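Chloramphenicol acetyltransferase (Bacteroides thetaiotaomicron, PDB 2I9D) probably acts as a chloramphenicol O-acetyltransferase, transferring an acetyl group to a hydroxyl of the antibiotic. Local coordinates at residues A[92-106]-A[121-135]. Sequence-based numbering, arbitrary orientation.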
ATOM      1  N   ILE A  92     -15.180 -10.086 -12.950  1.00 28.15           N
ATOM      2  CA  ILE A  92     -14.917 -10.389 -14.342  1.00 29.78           C
ATOM      3  C   ILE A  92     -15.262  -9.209 -15.248  1.00 31.77           C
ATOM      4  O   ILE A  92     -16.406  -8.735 -15.253  1.00 32.21           O
ATOM      5  CB  ILE A  92     -15.617 -11.709 -14.775  1.00 29.11           C
ATOM      6  CG1 ILE A  92     -15.230 -12.834 -13.796  1.00 27.50           C
ATOM      7  CG2 ILE A  92     -15.230 -12.077 -16.224  1.00 29.51           C
ATOM      8  CD1 ILE A  92     -13.674 -13.113 -13.729  1.00 24.99           C
ATOM      9  N   LYS A  93     -14.262  -8.713 -15.981  1.00 33.69           N
ATOM     10  CA  LYS A  93     -14.480  -7.615 -16.916  1.00 36.18           C
ATOM     11  C   LYS A  93     -15.435  -8.084 -18.019  1.00 37.80           C
ATOM     12  O   LYS A  93     -15.213  -9.129 -18.627  1.00 37.99           O
ATOM     13  CB  LYS A  93     -13.155  -7.130 -17.505  1.00 36.67           C
ATOM     14  CG  LYS A  93     -13.242  -5.856 -18.370  1.00 37.28           C
ATOM     15  CD  LYS A  93     -12.000  -5.775 -19.247  1.00 39.10           C
ATOM     16  CE  LYS A  93     -11.663  -4.348 -19.663  1.00 40.32           C
ATOM     17  NZ  LYS A  93     -10.664  -4.338 -20.760  1.00 39.17           N
ATOM     18  N   ILE A  94     -16.515  -7.327 -18.228  1.00 39.80           N
ATOM     19  CA  ILE A  94     -17.554  -7.666 -19.213  1.00 41.80           C
ATOM     20  C   ILE A  94     -17.576  -6.710 -20.417  1.00 43.55           C
ATOM     21  O   ILE A  94     -18.083  -7.075 -21.472  1.00 44.27           O
ATOM     22  CB  ILE A  94     -19.004  -7.796 -18.591  1.00 41.48           C
ATOM     23  CG1 ILE A  94     -19.489  -6.473 -17.986  1.00 41.20           C
ATOM     24  CG2 ILE A  94     -19.073  -8.945 -17.589  1.00 40.42           C
ATOM     25  CD1 ILE A  94     -20.768  -6.568 -17.140  1.00 41.53           C
ATOM     26  N   LYS A  95     -17.031  -5.503 -20.259  1.00 44.66           N
ATOM     27  CA  LYS A  95     -16.998  -4.512 -21.345  1.00 46.02           C
ATOM     28  C   LYS A  95     -15.637  -3.836 -21.451  1.00 45.81           C
ATOM     29  O   LYS A  95     -14.888  -3.756 -20.471  1.00 45.63           O
ATOM     30  CB  LYS A  95     -18.106  -3.461 -21.161  1.00 45.94           C
ATOM     31  CG  LYS A  95     -19.499  -3.966 -21.554  1.00 48.35           C
ATOM     32  CD  LYS A  95     -20.597  -2.944 -21.323  1.00 47.89           C
ATOM     33  CE  LYS A  95     -21.976  -3.620 -21.459  1.00 52.64           C
ATOM     34  NZ  LYS A  95     -23.105  -2.813 -20.860  1.00 53.97           N
ATOM     35  N   GLU A  96     -15.331  -3.331 -22.643  1.00 45.92           N
ATOM     36  CA  GLU A  96     -14.021  -2.726 -22.904  1.00 45.83           C
ATOM     37  C   GLU A  96     -13.755  -1.386 -22.194  1.00 43.83           C
ATOM     38  O   GLU A  96     -12.606  -0.933 -22.152  1.00 43.06           O
ATOM     39  CB  GLU A  96     -13.753  -2.633 -24.416  1.00 47.11           C
ATOM     40  CG  GLU A  96     -13.451  -4.003 -25.055  1.00 52.00           C
ATOM     41  CD  GLU A  96     -12.591  -4.910 -24.141  1.00 59.05           C
ATOM     42  OE1 GLU A  96     -11.342  -4.721 -24.122  1.00 61.03           O
ATOM     43  OE2 GLU A  96     -13.166  -5.806 -23.446  1.00 61.07           O
ATOM     44  N   ASN A  97     -14.806  -0.780 -21.635  1.00 41.97           N
ATOM     45  CA  ASN A  97     -14.694   0.444 -20.838  1.00 40.33           C
ATOM     46  C   ASN A  97     -14.492   0.163 -19.342  1.00 39.19           C
ATOM     47  O   ASN A  97     -14.619   1.082 -18.505  1.00 38.73           O
ATOM     48  CB  ASN A  97     -15.955   1.273 -20.990  1.00 40.48           C
ATOM     49  CG  ASN A  97     -17.139   0.625 -20.301  1.00 41.74           C
ATOM     50  OD1 ASN A  97     -17.166  -0.601 -20.139  1.00 43.12           O
ATOM     51  ND2 ASN A  97     -18.100   1.435 -19.857  1.00 39.84           N
ATOM     52  N   GLY A  98     -14.239  -1.104 -19.002  1.00 37.69           N
ATOM     53  CA  GLY A  98     -13.943  -1.478 -17.629  1.00 35.61           C
ATOM     54  C   GLY A  98     -15.052  -2.129 -16.832  1.00 35.05           C
ATOM     55  O   GLY A  98     -14.781  -2.705 -15.763  1.00 33.50           O
ATOM     56  N   LYS A  99     -16.295  -2.058 -17.338  1.00 34.26           N
ATOM     57  CA  LYS A  99     -17.423  -2.726 -16.668  1.00 34.07           C
ATOM     58  C   LYS A  99     -17.089  -4.164 -16.378  1.00 31.56           C
ATOM     59  O   LYS A  99     -16.536  -4.880 -17.206  1.00 30.58           O
ATOM     60  CB  LYS A  99     -18.756  -2.641 -17.443  1.00 34.21           C
ATOM     61  CG  LYS A  99     -19.695  -1.591 -16.843  1.00 36.57           C
ATOM     62  CD  LYS A  99     -21.186  -1.783 -17.249  1.00 38.81           C
ATOM     63  CE  LYS A  99     -22.013  -2.647 -16.207  1.00 44.59           C
ATOM     64  NZ  LYS A  99     -21.750  -2.283 -14.748  1.00 44.41           N
ATOM     65  N   PHE A 100     -17.404  -4.569 -15.165  1.00 30.19           N
ATOM     66  CA  PHE A 100     -17.154  -5.931 -14.750  1.00 28.88           C
ATOM     67  C   PHE A 100     -18.408  -6.435 -14.068  1.00 28.07           C
ATOM     68  O   PHE A 100     -19.261  -5.654 -13.656  1.00 27.06           O
ATOM     69  CB  PHE A 100     -15.973  -5.973 -13.766  1.00 28.19           C
ATOM     70  CG  PHE A 100     -16.178  -5.115 -12.555  1.00 27.94           C
ATOM     71  CD1 PHE A 100     -16.840  -5.612 -11.436  1.00 24.37           C
ATOM     72  CD2 PHE A 100     -15.723  -3.798 -12.535  1.00 27.54           C
ATOM     73  CE1 PHE A 100     -17.019  -4.823 -10.311  1.00 25.47           C
ATOM     74  CE2 PHE A 100     -15.926  -2.997 -11.413  1.00 27.85           C
ATOM     75  CZ  PHE A 100     -16.571  -3.510 -10.303  1.00 26.07           C
ATOM     76  N   PHE A 101     -18.501  -7.749 -13.940  1.00 27.58           N
ATOM     77  CA  PHE A 101     -19.519  -8.331 -13.103  1.00 27.15           C
ATOM     78  C   PHE A 101     -18.830  -9.291 -12.133  1.00 26.68           C
ATOM     79  O   PHE A 101     -18.104 -10.211 -12.555  1.00 26.38           O
ATOM     80  CB  PHE A 101     -20.592  -9.010 -13.995  1.00 27.37           C
ATOM     81  CG  PHE A 101     -21.663  -9.722 -13.232  1.00 27.57           C
ATOM     82  CD1 PHE A 101     -22.717  -9.012 -12.652  1.00 26.33           C
ATOM     83  CD2 PHE A 101     -21.616 -11.117 -13.082  1.00 27.93           C
ATOM     84  CE1 PHE A 101     -23.719  -9.673 -11.922  1.00 26.29           C
ATOM     85  CE2 PHE A 101     -22.627 -11.798 -12.373  1.00 28.29           C
ATOM     86  CZ  PHE A 101     -23.674 -11.069 -11.779  1.00 27.43           C
ATOM     87  N   THR A 102     -19.032  -9.071 -10.836  1.00 26.07           N
ATOM     88  CA  THR A 102     -18.467  -9.964  -9.828  1.00 26.24           C
ATOM     89  C   THR A 102     -19.254 -11.267  -9.728  1.00 26.77           C
ATOM     90  O   THR A 102     -20.492 -11.260  -9.672  1.00 26.60           O
ATOM     91  CB  THR A 102     -18.414  -9.294  -8.446  1.00 26.51           C
ATOM     92  OG1 THR A 102     -17.714  -8.058  -8.551  1.00 27.01           O
ATOM     93  CG2 THR A 102     -17.738 -10.182  -7.396  1.00 24.15           C
ATOM     94  N   THR A 103     -18.526 -12.380  -9.676  1.00 27.53           N
ATOM     95  CA  THR A 103     -19.149 -13.698  -9.556  1.00 28.09           C
ATOM     96  C   THR A 103     -18.328 -14.688  -8.728  1.00 27.08           C
ATOM     97  O   THR A 103     -17.144 -14.459  -8.460  1.00 26.56           O
ATOM     98  CB  THR A 103     -19.531 -14.268 -10.960  1.00 28.68           C
ATOM     99  OG1 THR A 103     -20.539 -15.283 -10.808  1.00 31.53           O
ATOM    100  CG2 THR A 103     -18.304 -14.802 -11.707  1.00 28.04           C
ATOM    101  N   ARG A 104     -18.980 -15.775  -8.322  1.00 27.10           N
ATOM    102  CA  ARG A 104     -18.407 -16.779  -7.409  1.00 27.29           C
ATOM    103  C   ARG A 104     -17.850 -18.015  -8.143  1.00 28.19           C
ATOM    104  O   ARG A 104     -18.492 -18.539  -9.052  1.00 27.74           O
ATOM    105  CB  ARG A 104     -19.449 -17.210  -6.380  1.00 26.73           C
ATOM    106  CG  ARG A 104     -18.911 -18.124  -5.262  1.00 26.71           C
ATOM    107  CD  ARG A 104     -19.976 -18.350  -4.148  1.00 25.91           C
ATOM    108  NE  ARG A 104     -19.509 -19.329  -3.171  1.00 26.24           N
ATOM    109  CZ  ARG A 104     -19.792 -19.314  -1.864  1.00 26.50           C
ATOM    110  NH1 ARG A 104     -20.545 -18.358  -1.325  1.00 23.75           N
ATOM    111  NH2 ARG A 104     -19.291 -20.255  -1.080  1.00 25.02           N
ATOM    112  N   PHE A 105     -16.666 -18.468  -7.726  1.00 28.89           N
ATOM    113  CA  PHE A 105     -16.038 -19.672  -8.263  1.00 30.77           C
ATOM    114  C   PHE A 105     -15.803 -20.636  -7.102  1.00 32.06           C
ATOM    115  O   PHE A 105     -15.132 -20.281  -6.131  1.00 32.78           O
ATOM    116  CB  PHE A 105     -14.692 -19.366  -8.972  1.00 30.11           C
ATOM    117  CG  PHE A 105     -14.816 -18.393 -10.106  1.00 30.46           C
ATOM    118  CD1 PHE A 105     -15.010 -18.849 -11.419  1.00 29.47           C
ATOM    119  CD2 PHE A 105     -14.770 -17.007  -9.865  1.00 27.75           C
ATOM    120  CE1 PHE A 105     -15.144 -17.944 -12.489  1.00 29.13           C
ATOM    121  CE2 PHE A 105     -14.912 -16.099 -10.920  1.00 28.21           C
ATOM    122  CZ  PHE A 105     -15.085 -16.561 -12.234  1.00 29.66           C
ATOM    123  N   PRO A 106     -16.380 -21.846  -7.181  1.00 33.10           N
ATOM    124  CA  PRO A 106     -16.144 -22.807  -6.087  1.00 34.32           C
ATOM    125  C   PRO A 106     -14.734 -23.378  -6.135  1.00 35.35           C
ATOM    126  O   PRO A 106     -14.197 -23.628  -7.218  1.00 35.17           O
ATOM    127  CB  PRO A 106     -17.187 -23.915  -6.349  1.00 34.30           C
ATOM    128  CG  PRO A 106     -17.401 -23.872  -7.870  1.00 33.68           C
ATOM    129  CD  PRO A 106     -17.289 -22.374  -8.218  1.00 33.02           C
ATOM    130  N   ILE A 121     -18.729 -21.038 -15.719  1.00 36.58           N
ATOM    131  CA  ILE A 121     -19.184 -19.838 -15.014  1.00 35.52           C
ATOM    132  C   ILE A 121     -18.903 -18.568 -15.831  1.00 35.61           C
ATOM    133  O   ILE A 121     -19.796 -17.727 -15.998  1.00 35.79           O
ATOM    134  CB  ILE A 121     -18.596 -19.732 -13.571  1.00 35.48           C
ATOM    135  CG1 ILE A 121     -19.265 -20.743 -12.636  1.00 35.14           C
ATOM    136  CG2 ILE A 121     -18.795 -18.337 -12.982  1.00 35.23           C
ATOM    137  CD1 ILE A 121     -18.370 -21.203 -11.495  1.00 32.90           C
ATOM    138  N   ILE A 122     -17.682 -18.436 -16.355  1.00 35.46           N
ATOM    139  CA  ILE A 122     -17.308 -17.262 -17.161  1.00 35.30           C
ATOM    140  C   ILE A 122     -18.089 -17.128 -18.481  1.00 35.65           C
ATOM    141  O   ILE A 122     -18.474 -16.009 -18.874  1.00 34.50           O
ATOM    142  CB  ILE A 122     -15.777 -17.187 -17.391  1.00 35.43           C
ATOM    143  CG1 ILE A 122     -15.103 -16.661 -16.119  1.00 36.36           C
ATOM    144  CG2 ILE A 122     -15.412 -16.282 -18.606  1.00 33.61           C
ATOM    145  CD1 ILE A 122     -13.610 -16.880 -16.085  1.00 35.38           C
ATOM    146  N   ASP A 123     -18.290 -18.261 -19.165  1.00 36.47           N
ATOM    147  CA  ASP A 123     -19.149 -18.308 -20.355  1.00 37.99           C
ATOM    148  C   ASP A 123     -20.603 -17.907 -20.056  1.00 37.74           C
ATOM    149  O   ASP A 123     -21.245 -17.269 -20.889  1.00 37.55           O
ATOM    150  CB  ASP A 123     -19.096 -19.695 -21.036  1.00 38.54           C
ATOM    151  CG  ASP A 123     -17.732 -19.986 -21.683  1.00 42.04           C
ATOM    152  OD1 ASP A 123     -17.014 -19.011 -22.077  1.00 42.61           O
ATOM    153  OD2 ASP A 123     -17.382 -21.199 -21.792  1.00 44.63           O
ATOM    154  N   ALA A 124     -21.104 -18.277 -18.875  1.00 37.63           N
ATOM    155  CA  ALA A 124     -22.469 -17.904 -18.453  1.00 38.18           C
ATOM    156  C   ALA A 124     -22.632 -16.455 -17.926  1.00 38.59           C
ATOM    157  O   ALA A 124     -23.764 -16.000 -17.709  1.00 38.64           O
ATOM    158  CB  ALA A 124     -22.994 -18.900 -17.410  1.00 38.12           C
ATOM    159  N   ILE A 125     -21.527 -15.735 -17.723  1.00 38.14           N
ATOM    160  CA  ILE A 125     -21.602 -14.370 -17.215  1.00 38.32           C
ATOM    161  C   ILE A 125     -22.562 -13.470 -18.025  1.00 38.74           C
ATOM    162  O   ILE A 125     -22.490 -13.426 -19.257  1.00 37.89           O
ATOM    163  CB  ILE A 125     -20.196 -13.741 -17.054  1.00 38.36           C
ATOM    164  CG1 ILE A 125     -19.632 -14.135 -15.697  1.00 38.81           C
ATOM    165  CG2 ILE A 125     -20.247 -12.222 -17.145  1.00 38.64           C
ATOM    166  CD1 ILE A 125     -18.530 -13.273 -15.239  1.00 39.48           C
ATOM    167  N   PRO A 126     -23.477 -12.761 -17.323  1.00 39.06           N
ATOM    168  CA  PRO A 126     -24.468 -11.915 -17.990  1.00 39.89           C
ATOM    169  C   PRO A 126     -23.836 -10.747 -18.759  1.00 41.27           C
ATOM    170  O   PRO A 126     -22.799 -10.238 -18.336  1.00 41.73           O
ATOM    171  CB  PRO A 126     -25.346 -11.395 -16.826  1.00 39.32           C
ATOM    172  CG  PRO A 126     -24.626 -11.627 -15.633  1.00 38.47           C
ATOM    173  CD  PRO A 126     -23.639 -12.748 -15.861  1.00 38.79           C
ATOM    174  N   GLU A 127     -24.466 -10.316 -19.853  1.00 42.72           N
ATOM    175  CA  GLU A 127     -23.910  -9.239 -20.698  1.00 44.15           C
ATOM    176  C   GLU A 127     -23.874  -7.922 -19.942  1.00 43.78           C
ATOM    177  O   GLU A 127     -22.964  -7.110 -20.129  1.00 44.56           O
ATOM    178  CB  GLU A 127     -24.736  -9.028 -21.983  1.00 45.15           C
ATOM    179  CG  GLU A 127     -25.205 -10.298 -22.698  1.00 49.95           C
ATOM    180  CD  GLU A 127     -24.163 -10.859 -23.665  1.00 57.23           C
ATOM    181  OE1 GLU A 127     -23.382 -10.044 -24.234  1.00 58.60           O
ATOM    182  OE2 GLU A 127     -24.131 -12.110 -23.861  1.00 59.09           O
ATOM    183  N   ASP A 128     -24.906  -7.692 -19.137  1.00 42.81           N
ATOM    184  CA  ASP A 128     -24.999  -6.516 -18.298  1.00 42.13           C
ATOM    185  C   ASP A 128     -25.309  -7.038 -16.910  1.00 40.45           C
ATOM    186  O   ASP A 128     -25.686  -8.200 -16.746  1.00 41.97           O
ATOM    187  CB  ASP A 128     -26.099  -5.566 -18.775  1.00 43.13           C
ATOM    188  CG  ASP A 128     -25.753  -4.089 -18.505  1.00 47.23           C
ATOM    189  OD1 ASP A 128     -24.596  -3.805 -18.070  1.00 50.51           O
ATOM    190  OD2 ASP A 128     -26.635  -3.213 -18.722  1.00 49.94           O
ATOM    191  N   GLY A 129     -25.132  -6.213 -15.902  1.00 37.63           N
ATOM    192  CA  GLY A 129     -25.335  -6.677 -14.556  1.00 33.91           C
ATOM    193  C   GLY A 129     -24.892  -5.676 -13.526  1.00 31.57           C
ATOM    194  O   GLY A 129     -24.226  -4.681 -13.833  1.00 31.29           O
ATOM    195  N   ASP A 130     -25.276  -5.961 -12.293  1.00 29.33           N
ATOM    196  CA  ASP A 130     -24.926  -5.167 -11.150  1.00 27.44           C
ATOM    197  C   ASP A 130     -23.513  -5.602 -10.724  1.00 25.90           C
ATOM    198  O   ASP A 130     -23.324  -6.756 -10.333  1.00 25.54           O
ATOM    199  CB  ASP A 130     -25.949  -5.465 -10.063  1.00 27.49           C
ATOM    200  CG  ASP A 130     -25.708  -4.703  -8.784  1.00 27.74           C
ATOM    201  OD1 ASP A 130     -24.604  -4.124  -8.599  1.00 27.61           O
ATOM    202  OD2 ASP A 130     -26.641  -4.709  -7.949  1.00 26.82           O
ATOM    203  N   PRO A 131     -22.506  -4.687 -10.837  1.00 24.86           N
ATOM    204  CA  PRO A 131     -21.113  -5.091 -10.521  1.00 23.84           C
ATOM    205  C   PRO A 131     -20.900  -5.668  -9.112  1.00 23.30           C
ATOM    206  O   PRO A 131     -19.965  -6.470  -8.937  1.00 22.61           O
ATOM    207  CB  PRO A 131     -20.284  -3.786 -10.697  1.00 23.63           C
ATOM    208  CG  PRO A 131     -21.276  -2.680 -10.945  1.00 24.42           C
ATOM    209  CD  PRO A 131     -22.600  -3.285 -11.309  1.00 23.64           C
ATOM    210  N   TYR A 132     -21.734  -5.246  -8.140  1.00 22.56           N
ATOM    211  CA  TYR A 132     -21.626  -5.683  -6.737  1.00 22.38           C
ATOM    212  C   TYR A 132     -22.724  -6.616  -6.186  1.00 23.00           C
ATOM    213  O   TYR A 132     -22.729  -6.945  -5.000  1.00 23.04           O
ATOM    214  CB  TYR A 132     -21.427  -4.473  -5.834  1.00 22.43           C
ATOM    215  CG  TYR A 132     -20.039  -3.888  -6.049  1.00 22.32           C
ATOM    216  CD1 TYR A 132     -18.903  -4.548  -5.543  1.00 20.73           C
ATOM    217  CD2 TYR A 132     -19.866  -2.709  -6.774  1.00 19.43           C
ATOM    218  CE1 TYR A 132     -17.619  -4.035  -5.742  1.00 23.37           C
ATOM    219  CE2 TYR A 132     -18.592  -2.197  -7.003  1.00 21.58           C
ATOM    220  CZ  TYR A 132     -17.474  -2.858  -6.472  1.00 22.83           C
ATOM    221  OH  TYR A 132     -16.226  -2.367  -6.697  1.00 22.62           O
ATOM    222  N   ALA A 133     -23.629  -7.068  -7.054  1.00 22.93           N
ATOM    223  CA  ALA A 133     -24.691  -7.997  -6.664  1.00 23.23           C
ATOM    224  C   ALA A 133     -24.130  -9.216  -5.942  1.00 23.74           C
ATOM    225  O   ALA A 133     -24.615  -9.554  -4.875  1.00 24.01           O
ATOM    226  CB  ALA A 133     -25.542  -8.415  -7.888  1.00 22.25           C
ATOM    227  N   ALA A 134     -23.102  -9.859  -6.505  1.00 24.41           N
ATOM    228  CA  ALA A 134     -22.524 -11.077  -5.902  1.00 24.70           C
ATOM    229  C   ALA A 134     -21.988 -10.858  -4.491  1.00 24.97           C
ATOM    230  O   ALA A 134     -22.193 -11.684  -3.594  1.00 25.34           O
ATOM    231  CB  ALA A 134     -21.423 -11.660  -6.799  1.00 25.07           C
ATOM    232  N   GLU A 135     -21.315  -9.736  -4.277  1.00 24.97           N
ATOM    233  CA  GLU A 135     -20.845  -9.420  -2.922  1.00 25.11           C
ATOM    234  C   GLU A 135     -22.000  -9.127  -1.955  1.00 24.95           C
ATOM    235  O   GLU A 135     -21.949  -9.523  -0.795  1.00 24.97           O
ATOM    236  CB  GLU A 135     -19.859  -8.236  -2.937  1.00 24.87           C
ATOM    237  CG  GLU A 135     -18.591  -8.483  -3.759  1.00 24.74           C
ATOM    238  CD  GLU A 135     -17.435  -7.614  -3.293  1.00 25.94           C
ATOM    239  OE1 GLU A 135     -17.049  -7.725  -2.094  1.00 23.39           O
ATOM    240  OE2 GLU A 135     -16.920  -6.822  -4.121  1.00 25.25           O
TER
HETATM  241  O   HOH W   1     -21.950  -9.074  -8.989  1.00 18.89           O
HETATM  242  O   HOH W   2     -15.943  -7.065  -6.693  1.00 21.29           O
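The ring of F101 lies between P126 CG, placed over its centre on one face, and a water near the rim of the other. P126 CG stands 3.9 Å from the ring centroid, 13° off the normal, a CH-pi contact. F101 CG is anti to its own N (chi1 177°), which swings the ring atom CD1 to 3.3 Å from D130 O. Replacing F101 by alanine would probably cost P126 its CH-pi partner and open a gap beside G129. The water receives the N-H of A134 and lies within bonding distance of T102 O and D130 O. T102 OG1 donates to P131 O over 2.8 Å, almost in line with the carbonyl bond; T102 N adds a weak bond to the same oxygen. Strands 87-93 and 100-105 form an antiparallel hairpin, the latter at the edge of the six-stranded mixed sheet within this chain; the link between helices 111-124 and 133-141 passes across that edge. On the helix 111-124 side, I125 CD1 presses tightly on I92 CB (3.3 Å), while I121 CG2 meets T103 CG2 and the F105 ring. On the other side, F100 turns its edge to the face of Y132 in an offset edge-to-face pair (planes at 85°); Y132 also stacks with F21 of a second subunit. At the hairpin turn, the extended K95 chain carries NZ to a salt bridge with D128 OD1 (3.3 Å), its hydrogen bond weak.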